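Local coordinates for putative uncharacterized protein smu.1108c (Streptococcus mutans, PDB 3L7Y) that is of unknown exact function but binds magnesium and is probably a phosphatase of the haloacid dehalogenase-like hydrolase family, at residues G46-S51 and S290-V295; Q61-Q66 and D294-Y299; E121-I126 and F183-Q188; Y128-K133 and A137-S142. All coordinates share one frame; numbering follows the deposited sequence.

Contact 1: residues G46-S51 and S290-V295; sequences GTFLNS and SGVLDV
Val292 sits at the centre of this contact, has the largest share of its buried surface, and fits its two methyls against Thr47 and Phe48. CG1 is anti to the backbone N (chi1 168°) and CG2 lies beside that N. One branch therefore serves each neighbour. Val292 CG2 meets Thr47 CG2 at 3.8 Å. Val292 CG1 comes to the edge of the Phe48 ring, near its plane, 4.1 Å from Phe48 CD1. The Phe48 and Val292 side chains stand nearly perpendicular to each other. One atom further round the ring, Phe48 CE1 lies 4.0 Å from Leu293 CD2. Tyr55 and Phe60 also pack on this ring, and all the touching residues are buried.

The backbones stand further apart. The nearest CA atoms, those of Phe48 and Val292, are 6.0 Å from each other. Here one water fills the step. It donates to Thr47 O at 2.9 Å and accepts from Val292 N at 3.2 Å. That N-H belongs to the first turn of helix 291-301, where no helical carbonyl is available to it. On this side lie Ser290 and Asn50, which are partly exposed.

Gly46 and Thr47 belong to the DxDGT signature of haloacid dehalogenase-like hydrolases. Thr47 OG1 bonds to Asp43, a ligand of the magnesium ion with Asp45 and Asp252. Thr47 thus has two faces: a hydroxyl directed to the metal site, and a methyl held by Val292. The chemistry implies that apolar contacts and one bridging water, without any direct hydrogen bond, join the C-terminal helix to the metal-binding DxDGT segment.

Contact 2: residues Q61-Q66 and D294-Y299; sequences QRILKQ and DVIDNY
Arg62 and Asp297 reach for each other from opposite directions, each from its own helix, and meet as a two-pronged salt bridge. Arg62 uses both terminal nitrogens, end-on. Arg62 NH2 donates to Asp297 OD1 at 2.7 Å, on the syn lone pair, with an N-H...O angle of 151°. Arg62 NH1 donates to Asp297 OD2 at 3.0 Å, also from the syn side but tilted out of the carboxylate plane. The two flat groups are not coplanar; their planes are 30° apart. The carboxylate still sits at the edge of the guanidinium, near its plane. The Arg62 chain is bent at chi2 and chi3, which turns its end toward the other helix. Asp297 OD2 also forms a salt bridge with Arg59 NE, so this carboxylate has two arginine partners. Their charge probably favours its ionised form.

Ile63 packs against the ion pair. Ile63 CG1 is 3.4 Å from Asp297 OD1, so the carboxylate rests on an aliphatic side. Ile63 CG2, the other branch, meets Ile296 CG2 at 3.5 Å, and these two side chains approach at a slant.

The two helix segments run in roughly the same direction, with axes 10.9 Å apart at an angle of 39°. Helix 57-69 links strands 39-42 and 73-77 of the large sheet. Helix 291-301 packs beside it. Such neighbouring helices flanking a central sheet are typical of the Rossmann-like core of haloacid dehalogenase-like hydrolases.

Contact 3: residues E121-I126 and F183-Q188; sequences EDIASI and FKLTLQ
No flat group takes part where Leu185 meets Ile123 and Ile126; the contact is made by methyls alone. The one aromatic ring in the two segments belongs to Phe183. Its CB points away from the helix, and the ring stacks on that of Phe117. The arrangement is a helix laid on a beta sheet, in a second alpha/beta unit consistent with the cap domain of this hydrolase family. Helix 120-133 supplies Ile123 and Ile126, one turn apart. Strand 182-188 supplies Leu185, whose CB points toward the helix.

Leu185 forks between the two isoleucines. CD1 goes to Ile126 and CD2 to Ile123. Leu185 and Ile126 lie alongside each other, pointing opposite ways, while Ile123 comes in at a slant. All three residues are buried. Leu141 of the neighbouring strand 138-143 also touches Leu185 and extends the apolar layer.

The backbones are well separated, with the CA atoms of Ile123 and Leu185 8.2 Å apart. Ile126 has CG1 anti to its N (chi1 -166°), which leaves CG2 between N and the carbonyl carbon. That methyl, Ile126 CG2, makes the shorter contact, 3.8 Å from Leu185 CD1; Ile123 CG2 lies 4.1 Å from Leu185 CD2.

Contact 4: residues Y128-K133 and A137-S142; sequences YFIEEK and AVIALS
Ile130 and Ile139 share the same first torsion (chi1 -61° in both), with CG1 beside the backbone N and CG2 anti to it. The result differs on the two sides. Ile130 offers its short branch, CG2. Ile139 offers its long one, extended at chi2 (164°), so that CD1 reaches the helix. Ile130 CG2 and Ile139 CD1 meet at 3.8 Å. The same methyl, Ile130 CG2, also lies 3.9 Å from Ala137 CB, and so sits against Ile139 of the strand and Ala137 just before it.

Glu131 adds a third piece. Its chain is extended beyond CG and runs roughly at right angles to that of Ile139. The touch is made by the aliphatic part: Glu131 CG is 3.7 Å from Ile139 CD1. The side chain also contacts Lys150 on strand 147-150.

Three residues separate the segments, so this is a helix that turns straight into the strand it covers. Helix 120-133 lies over the six-stranded sheet of what is probably the cap domain. Strand 138-143 runs antiparallel to strand 182-188, and Leu187 of that strand touches both Ile130 and Ile139. No hydrogen bond joins the two segments.

Further back along the Ile139 branch, Ile139 CG1 also comes near the helix, 4.1 Å from Ile130 CG2. Ile139 CD1 lies equally far, 4.1 Å, from Ile130 CB.

How the contacts relate
The contacts form two pairs on opposite sides of the chain's centre. Contacts 1 and 2 share helix 291-301 and have centres 12 Å apart; Leu293 CB touches Ile63 CD1 at 3.8 Å. Contacts 3 and 4 share helix 120-133, and their centres are 7 Å apart. Their strands are neighbours, with a probable hydrogen bond from Thr186 N to Ala140 O at 2.7 Å. The pairs do not touch: the centres of contacts 1 and 3 are 31 Å apart. Contact 1 is at the metal site, the Thr47 side chain lying about 4 Å from magnesium. Contacts 3 and 4 are away from it, in the probable cap inserted between the core segments.

Contact 1: residues G46-S51 and S290-V295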
# COMPACT_ATOMS: atom_id res chain seq x y z
N GLY A 46 -5.18 -3.05 -8.50
CA GLY A 46 -6.61 -3.30 -8.37
C GLY A 46 -7.46 -2.05 -8.41
O GLY A 46 -8.69 -2.12 -8.35
N THR A 47 -6.81 -0.89 -8.51
CA THR A 47 -7.47 0.40 -8.42
C THR A 47 -6.99 1.31 -9.57
O THR A 47 -7.61 1.33 -10.63
CB THR A 47 -7.22 1.07 -7.05
OG1 THR A 47 -7.66 0.19 -6.00
CG2 THR A 47 -8.00 2.39 -6.95
N PHE A 48 -5.90 2.05 -9.36
CA PHE A 48 -5.32 2.86 -10.44
C PHE A 48 -4.87 1.95 -11.57
O PHE A 48 -5.10 2.24 -12.74
CB PHE A 48 -4.14 3.69 -9.91
CG PHE A 48 -3.56 4.68 -10.92
CD1 PHE A 48 -4.14 5.94 -11.09
CD2 PHE A 48 -2.41 4.38 -11.63
CE1 PHE A 48 -3.59 6.86 -12.00
CE2 PHE A 48 -1.85 5.30 -12.53
CZ PHE A 48 -2.45 6.55 -12.72
N LEU A 49 -4.25 0.83 -11.21
CA LEU A 49 -3.75 -0.12 -12.20
C LEU A 49 -4.84 -1.07 -12.66
O LEU A 49 -5.67 -1.52 -11.86
CB LEU A 49 -2.56 -0.91 -11.65
CG LEU A 49 -1.35 -0.06 -11.25
CD1 LEU A 49 -0.25 -0.92 -10.65
CD2 LEU A 49 -0.85 0.75 -12.47
N ASN A 50 -4.83 -1.38 -13.95
CA ASN A 50 -5.79 -2.31 -14.52
C ASN A 50 -5.31 -3.73 -14.24
O ASN A 50 -4.29 -3.91 -13.60
CB ASN A 50 -5.98 -2.06 -16.03
CG ASN A 50 -4.72 -2.32 -16.85
OD1 ASN A 50 -3.88 -3.13 -16.48
ND2 ASN A 50 -4.61 -1.66 -18.00
N SER A 51 -6.05 -4.73 -14.70
CA SER A 51 -5.70 -6.12 -14.44
C SER A 51 -4.37 -6.55 -15.10
O SER A 51 -3.76 -7.53 -14.69
CB SER A 51 -6.84 -7.04 -14.86
OG SER A 51 -7.84 -7.06 -13.85
N SER A 290 -10.77 2.11 -16.30
CA SER A 290 -10.20 3.41 -15.93
C SER A 290 -11.07 4.14 -14.91
O SER A 290 -11.32 5.34 -15.03
CB SER A 290 -10.01 4.27 -17.18
OG SER A 290 -8.86 3.85 -17.90
N GLY A 291 -11.53 3.40 -13.90
CA GLY A 291 -12.47 3.94 -12.94
C GLY A 291 -11.97 5.17 -12.22
O GLY A 291 -12.75 6.08 -11.91
N VAL A 292 -10.68 5.21 -11.94
CA VAL A 292 -10.09 6.34 -11.24
C VAL A 292 -10.02 7.60 -12.10
O VAL A 292 -10.42 8.68 -11.67
CB VAL A 292 -8.65 6.02 -10.73
CG1 VAL A 292 -7.97 7.27 -10.27
CG2 VAL A 292 -8.70 4.99 -9.59
N LEU A 293 -9.50 7.48 -13.32
CA LEU A 293 -9.33 8.65 -14.19
C LEU A 293 -10.70 9.16 -14.60
O LEU A 293 -10.91 10.36 -14.79
CB LEU A 293 -8.50 8.31 -15.42
CG LEU A 293 -7.09 7.78 -15.12
CD1 LEU A 293 -6.35 7.55 -16.41
CD2 LEU A 293 -6.29 8.74 -14.22
N ASP A 294 -11.64 8.24 -14.72
CA ASP A 294 -13.01 8.59 -15.12
C ASP A 294 -13.61 9.55 -14.10
O ASP A 294 -14.17 10.59 -14.46
CB ASP A 294 -13.86 7.34 -15.25
CG ASP A 294 -15.33 7.66 -15.43
OD1 ASP A 294 -16.15 7.08 -14.67
OD2 ASP A 294 -15.67 8.48 -16.31
N VAL A 295 -13.49 9.20 -12.83
CA VAL A 295 -14.01 10.03 -11.74
C VAL A 295 -13.28 11.36 -11.71
O VAL A 295 -13.89 12.39 -11.52
CB VAL A 295 -13.88 9.32 -10.38
CG1 VAL A 295 -14.16 10.29 -9.23
CG2 VAL A 295 -14.82 8.12 -10.32
O HOH W 1 -8.94 2.63 -12.79

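Contact 2: residues Q61-Q66 and D294-Y299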
# COMPACT_ATOMS: atom_id res chain seq x y z
N GLN A 61 -1.39 11.69 -17.82
CA GLN A 61 -0.49 12.83 -17.86
C GLN A 61 -1.25 14.13 -18.17
O GLN A 61 -0.90 15.19 -17.66
CB GLN A 61 0.68 12.58 -18.82
CG GLN A 61 1.70 11.59 -18.26
CD GLN A 61 2.86 11.31 -19.18
OE1 GLN A 61 2.67 10.96 -20.35
NE2 GLN A 61 4.09 11.46 -18.66
N ARG A 62 -2.28 14.04 -19.00
CA ARG A 62 -3.10 15.20 -19.32
C ARG A 62 -3.92 15.61 -18.10
O ARG A 62 -4.11 16.80 -17.82
CB ARG A 62 -4.00 14.91 -20.52
CG ARG A 62 -4.56 16.15 -21.20
CD ARG A 62 -5.91 16.56 -20.64
NE ARG A 62 -6.91 15.50 -20.81
CZ ARG A 62 -7.92 14.88 -20.21
NH1 ARG A 62 -8.72 13.82 -20.33
NH2 ARG A 62 -8.09 14.92 -18.90
N ILE A 63 -4.41 14.62 -17.37
CA ILE A 63 -5.11 14.89 -16.12
C ILE A 63 -4.15 15.54 -15.12
O ILE A 63 -4.51 16.49 -14.44
CB ILE A 63 -5.72 13.62 -15.54
CG1 ILE A 63 -6.92 13.19 -16.39
CG2 ILE A 63 -6.17 13.84 -14.10
CD1 ILE A 63 -7.64 11.97 -15.84
N LEU A 64 -2.92 15.05 -15.09
CA LEU A 64 -1.94 15.51 -14.11
C LEU A 64 -1.65 16.99 -14.33
O LEU A 64 -1.52 17.76 -13.38
CB LEU A 64 -0.65 14.69 -14.24
CG LEU A 64 0.13 14.30 -12.99
CD1 LEU A 64 1.65 14.32 -13.29
CD2 LEU A 64 -0.22 15.18 -11.78
N LYS A 65 -1.52 17.38 -15.60
CA LYS A 65 -1.29 18.78 -15.94
C LYS A 65 -2.43 19.62 -15.42
O LYS A 65 -2.23 20.73 -14.92
CB LYS A 65 -1.16 18.94 -17.46
CG LYS A 65 -1.62 20.30 -17.98
N GLN A 66 -3.63 19.10 -15.53
CA GLN A 66 -4.76 19.83 -15.02
C GLN A 66 -4.77 19.97 -13.53
O GLN A 66 -4.98 21.03 -13.03
CB GLN A 66 -6.00 19.19 -15.51
CG GLN A 66 -6.04 19.29 -16.96
CD GLN A 66 -7.37 19.50 -17.38
OE1 GLN A 66 -7.95 18.65 -18.04
NE2 GLN A 66 -7.94 20.61 -16.96
N ASP A 294 -11.64 8.24 -14.72
CA ASP A 294 -13.01 8.59 -15.12
C ASP A 294 -13.61 9.55 -14.10
O ASP A 294 -14.17 10.59 -14.46
CB ASP A 294 -13.86 7.34 -15.25
CG ASP A 294 -15.33 7.66 -15.43
OD1 ASP A 294 -16.15 7.08 -14.67
OD2 ASP A 294 -15.67 8.48 -16.31
N VAL A 295 -13.49 9.20 -12.83
CA VAL A 295 -14.01 10.03 -11.74
C VAL A 295 -13.28 11.36 -11.71
O VAL A 295 -13.89 12.39 -11.52
CB VAL A 295 -13.88 9.32 -10.38
CG1 VAL A 295 -14.16 10.29 -9.23
CG2 VAL A 295 -14.82 8.12 -10.32
N ILE A 296 -11.96 11.33 -11.91
CA ILE A 296 -11.18 12.56 -11.88
C ILE A 296 -11.54 13.50 -13.02
O ILE A 296 -11.69 14.70 -12.79
CB ILE A 296 -9.65 12.30 -11.89
CG1 ILE A 296 -9.24 11.44 -10.69
CG2 ILE A 296 -8.91 13.63 -11.87
CD1 ILE A 296 -7.75 10.97 -10.77
N ASP A 297 -11.65 12.98 -14.25
CA ASP A 297 -12.10 13.78 -15.38
C ASP A 297 -13.52 14.32 -15.17
O ASP A 297 -13.84 15.42 -15.62
CB ASP A 297 -12.04 12.99 -16.70
CG ASP A 297 -10.75 13.23 -17.46
OD1 ASP A 297 -10.05 14.24 -17.17
OD2 ASP A 297 -10.42 12.42 -18.35
N ASN A 298 -14.35 13.54 -14.50
CA ASN A 298 -15.69 13.98 -14.14
C ASN A 298 -15.61 15.16 -13.18
O ASN A 298 -16.32 16.16 -13.35
CB ASN A 298 -16.47 12.83 -13.48
CG ASN A 298 -17.95 13.12 -13.35
OD1 ASN A 298 -18.55 12.92 -12.29
ND2 ASN A 298 -18.55 13.60 -14.43
N TYR A 299 -14.76 15.05 -12.17
CA TYR A 299 -14.62 16.14 -11.21
C TYR A 299 -14.09 17.40 -11.89
O TYR A 299 -14.64 18.48 -11.70
CB TYR A 299 -13.71 15.79 -10.02
CG TYR A 299 -13.43 17.01 -9.16
CD1 TYR A 299 -14.37 17.48 -8.26
CD2 TYR A 299 -12.24 17.72 -9.29
CE1 TYR A 299 -14.13 18.62 -7.49
CE2 TYR A 299 -11.99 18.85 -8.53
CZ TYR A 299 -12.94 19.30 -7.63
OH TYR A 299 -12.69 20.43 -6.88

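Contact 3: residues E121-I126 and F183-Q188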
# COMPACT_ATOMS: atom_id res chain seq x y z
N GLU A 121 14.17 -6.14 17.14
CA GLU A 121 13.73 -7.10 18.17
C GLU A 121 12.30 -7.56 17.90
O GLU A 121 11.96 -8.72 18.13
CB GLU A 121 13.82 -6.46 19.56
CG GLU A 121 13.12 -5.10 19.68
CD GLU A 121 14.02 -3.89 19.39
OE1 GLU A 121 14.91 -3.97 18.50
OE2 GLU A 121 13.83 -2.84 20.05
N ASP A 122 11.46 -6.65 17.43
CA ASP A 122 10.05 -6.98 17.15
C ASP A 122 9.94 -7.88 15.93
O ASP A 122 9.21 -8.88 15.93
CB ASP A 122 9.24 -5.70 16.96
CG ASP A 122 9.06 -4.94 18.25
OD1 ASP A 122 9.07 -5.60 19.30
OD2 ASP A 122 8.91 -3.71 18.23
N ILE A 123 10.64 -7.49 14.88
CA ILE A 123 10.73 -8.30 13.68
C ILE A 123 11.21 -9.72 13.99
O ILE A 123 10.65 -10.70 13.51
CB ILE A 123 11.70 -7.63 12.68
CG1 ILE A 123 11.24 -6.22 12.35
CG2 ILE A 123 11.85 -8.47 11.42
CD1 ILE A 123 12.16 -5.50 11.41
N ALA A 124 12.27 -9.84 14.78
CA ALA A 124 12.82 -11.15 15.07
C ALA A 124 11.77 -11.94 15.82
O ALA A 124 11.60 -13.14 15.62
CB ALA A 124 14.10 -11.02 15.89
N SER A 125 11.04 -11.25 16.69
CA SER A 125 10.08 -11.95 17.53
C SER A 125 8.81 -12.41 16.77
O SER A 125 8.36 -13.53 16.97
CB SER A 125 9.76 -11.13 18.79
OG SER A 125 8.52 -11.53 19.33
N ILE A 126 8.26 -11.56 15.91
CA ILE A 126 7.08 -11.97 15.13
C ILE A 126 7.47 -13.05 14.11
O ILE A 126 6.67 -13.92 13.79
CB ILE A 126 6.41 -10.79 14.38
CG1 ILE A 126 5.00 -11.19 13.88
CG2 ILE A 126 7.26 -10.37 13.19
CD1 ILE A 126 4.01 -11.41 14.96
N PHE A 183 10.73 -1.70 6.52
CA PHE A 183 9.49 -0.95 6.66
C PHE A 183 8.32 -1.83 7.08
O PHE A 183 7.43 -1.39 7.83
CB PHE A 183 9.12 -0.29 5.34
CG PHE A 183 9.95 0.90 5.01
CD1 PHE A 183 10.71 0.92 3.84
CD2 PHE A 183 9.95 2.01 5.83
CE1 PHE A 183 11.46 2.05 3.51
CE2 PHE A 183 10.72 3.12 5.52
CZ PHE A 183 11.45 3.15 4.34
N LYS A 184 8.31 -3.05 6.56
CA LYS A 184 7.21 -3.97 6.79
C LYS A 184 7.65 -5.40 6.49
O LYS A 184 8.73 -5.62 5.94
CB LYS A 184 6.02 -3.60 5.89
CG LYS A 184 6.13 -4.12 4.45
CD LYS A 184 4.81 -3.90 3.69
CE LYS A 184 4.83 -4.48 2.27
NZ LYS A 184 5.83 -3.81 1.41
N LEU A 185 6.81 -6.36 6.86
CA LEU A 185 6.96 -7.73 6.37
C LEU A 185 5.73 -8.13 5.57
O LEU A 185 4.67 -7.53 5.71
CB LEU A 185 7.12 -8.74 7.50
CG LEU A 185 7.91 -8.37 8.76
CD1 LEU A 185 8.15 -9.64 9.56
CD2 LEU A 185 9.22 -7.71 8.39
N THR A 186 5.85 -9.18 4.78
CA THR A 186 4.69 -9.69 4.07
C THR A 186 4.57 -11.20 4.24
O THR A 186 5.56 -11.93 4.12
CB THR A 186 4.72 -9.32 2.57
OG1 THR A 186 4.69 -7.89 2.43
CG2 THR A 186 3.52 -9.92 1.85
N LEU A 187 3.37 -11.66 4.55
CA LEU A 187 3.13 -13.09 4.59
C LEU A 187 2.32 -13.49 3.38
O LEU A 187 1.32 -12.85 3.05
CB LEU A 187 2.38 -13.48 5.86
CG LEU A 187 2.99 -13.12 7.22
CD1 LEU A 187 2.23 -13.84 8.31
CD2 LEU A 187 4.46 -13.49 7.24
N GLN A 188 2.74 -14.55 2.71
CA GLN A 188 1.90 -15.15 1.68
C GLN A 188 1.22 -16.36 2.29
O GLN A 188 1.89 -17.27 2.80
CB GLN A 188 2.69 -15.54 0.43
CG GLN A 188 1.79 -15.91 -0.74
CD GLN A 188 2.50 -16.76 -1.76
OE1 GLN A 188 3.07 -17.80 -1.43
NE2 GLN A 188 2.47 -16.33 -3.02

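Contact 4: residues Y128-K133 and A137-S142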
# COMPACT_ATOMS: atom_id res chain seq x y z
N TYR A 128 9.82 -15.39 14.60
CA TYR A 128 9.97 -16.64 15.35
C TYR A 128 8.58 -17.23 15.60
O TYR A 128 8.36 -18.43 15.50
CB TYR A 128 10.68 -16.39 16.68
CG TYR A 128 10.79 -17.62 17.53
CD1 TYR A 128 11.84 -18.51 17.37
CD2 TYR A 128 9.82 -17.92 18.48
CE1 TYR A 128 11.94 -19.65 18.14
CE2 TYR A 128 9.91 -19.05 19.26
CZ TYR A 128 10.97 -19.92 19.09
OH TYR A 128 11.05 -21.05 19.86
N PHE A 129 7.64 -16.35 15.91
CA PHE A 129 6.28 -16.76 16.18
C PHE A 129 5.61 -17.37 14.93
O PHE A 129 5.00 -18.43 15.01
CB PHE A 129 5.49 -15.56 16.68
CG PHE A 129 4.04 -15.83 16.83
CD1 PHE A 129 3.59 -16.66 17.84
CD2 PHE A 129 3.12 -15.27 15.96
CE1 PHE A 129 2.23 -16.92 17.98
CE2 PHE A 129 1.77 -15.52 16.10
CZ PHE A 129 1.32 -16.35 17.11
N ILE A 130 5.75 -16.72 13.78
CA ILE A 130 5.15 -17.24 12.55
C ILE A 130 5.81 -18.55 12.09
O ILE A 130 5.12 -19.49 11.70
CB ILE A 130 5.21 -16.21 11.41
CG1 ILE A 130 4.42 -14.95 11.79
CG2 ILE A 130 4.68 -16.83 10.08
CD1 ILE A 130 2.91 -15.17 11.89
N GLU A 131 7.14 -18.60 12.14
CA GLU A 131 7.84 -19.83 11.79
C GLU A 131 7.39 -21.00 12.67
O GLU A 131 7.16 -22.10 12.18
CB GLU A 131 9.37 -19.63 11.86
CG GLU A 131 9.89 -18.60 10.84
CD GLU A 131 11.42 -18.55 10.77
OE1 GLU A 131 11.97 -18.47 9.65
OE2 GLU A 131 12.09 -18.57 11.83
N GLU A 132 7.24 -20.76 13.97
CA GLU A 132 6.83 -21.81 14.90
C GLU A 132 5.35 -22.16 14.80
O GLU A 132 4.99 -23.34 14.84
CB GLU A 132 7.13 -21.41 16.35
CG GLU A 132 8.59 -21.24 16.63
CD GLU A 132 9.35 -22.55 16.50
OE1 GLU A 132 9.96 -22.80 15.42
OE2 GLU A 132 9.33 -23.34 17.47
N LYS A 133 4.50 -21.14 14.69
CA LYS A 133 3.04 -21.35 14.76
C LYS A 133 2.34 -21.49 13.41
O LYS A 133 1.38 -22.25 13.28
CB LYS A 133 2.36 -20.25 15.58
N ALA A 137 3.11 -20.11 6.27
CA ALA A 137 3.21 -18.76 5.73
C ALA A 137 4.61 -18.49 5.19
O ALA A 137 5.60 -18.74 5.87
CB ALA A 137 2.84 -17.71 6.76
N VAL A 138 4.68 -18.00 3.96
CA VAL A 138 5.94 -17.54 3.39
C VAL A 138 6.22 -16.13 3.88
O VAL A 138 5.38 -15.22 3.74
CB VAL A 138 5.93 -17.57 1.85
CG1 VAL A 138 7.24 -17.03 1.31
CG2 VAL A 138 5.71 -19.00 1.36
N ILE A 139 7.41 -15.94 4.44
CA ILE A 139 7.76 -14.67 5.05
C ILE A 139 8.71 -13.86 4.18
O ILE A 139 9.81 -14.31 3.86
CB ILE A 139 8.44 -14.89 6.42
CG1 ILE A 139 7.48 -15.60 7.40
CG2 ILE A 139 8.92 -13.55 6.99
CD1 ILE A 139 8.19 -16.21 8.65
N ALA A 140 8.30 -12.66 3.82
CA ALA A 140 9.18 -11.75 3.10
C ALA A 140 9.40 -10.46 3.88
O ALA A 140 8.45 -9.88 4.42
CB ALA A 140 8.65 -11.48 1.71
N LEU A 141 10.65 -10.02 3.95
CA LEU A 141 11.00 -8.78 4.62
C LEU A 141 11.18 -7.67 3.59
O LEU A 141 11.87 -7.85 2.58
CB LEU A 141 12.28 -8.96 5.43
CG LEU A 141 12.36 -10.26 6.20
CD1 LEU A 141 13.74 -10.45 6.83
CD2 LEU A 141 11.27 -10.28 7.26
N SER A 142 10.54 -6.53 3.84
CA SER A 142 10.61 -5.42 2.90
C SER A 142 11.53 -4.33 3.45
O SER A 142 11.13 -3.57 4.34
CB SER A 142 9.20 -4.88 2.60
OG SER A 142 9.22 -3.86 1.61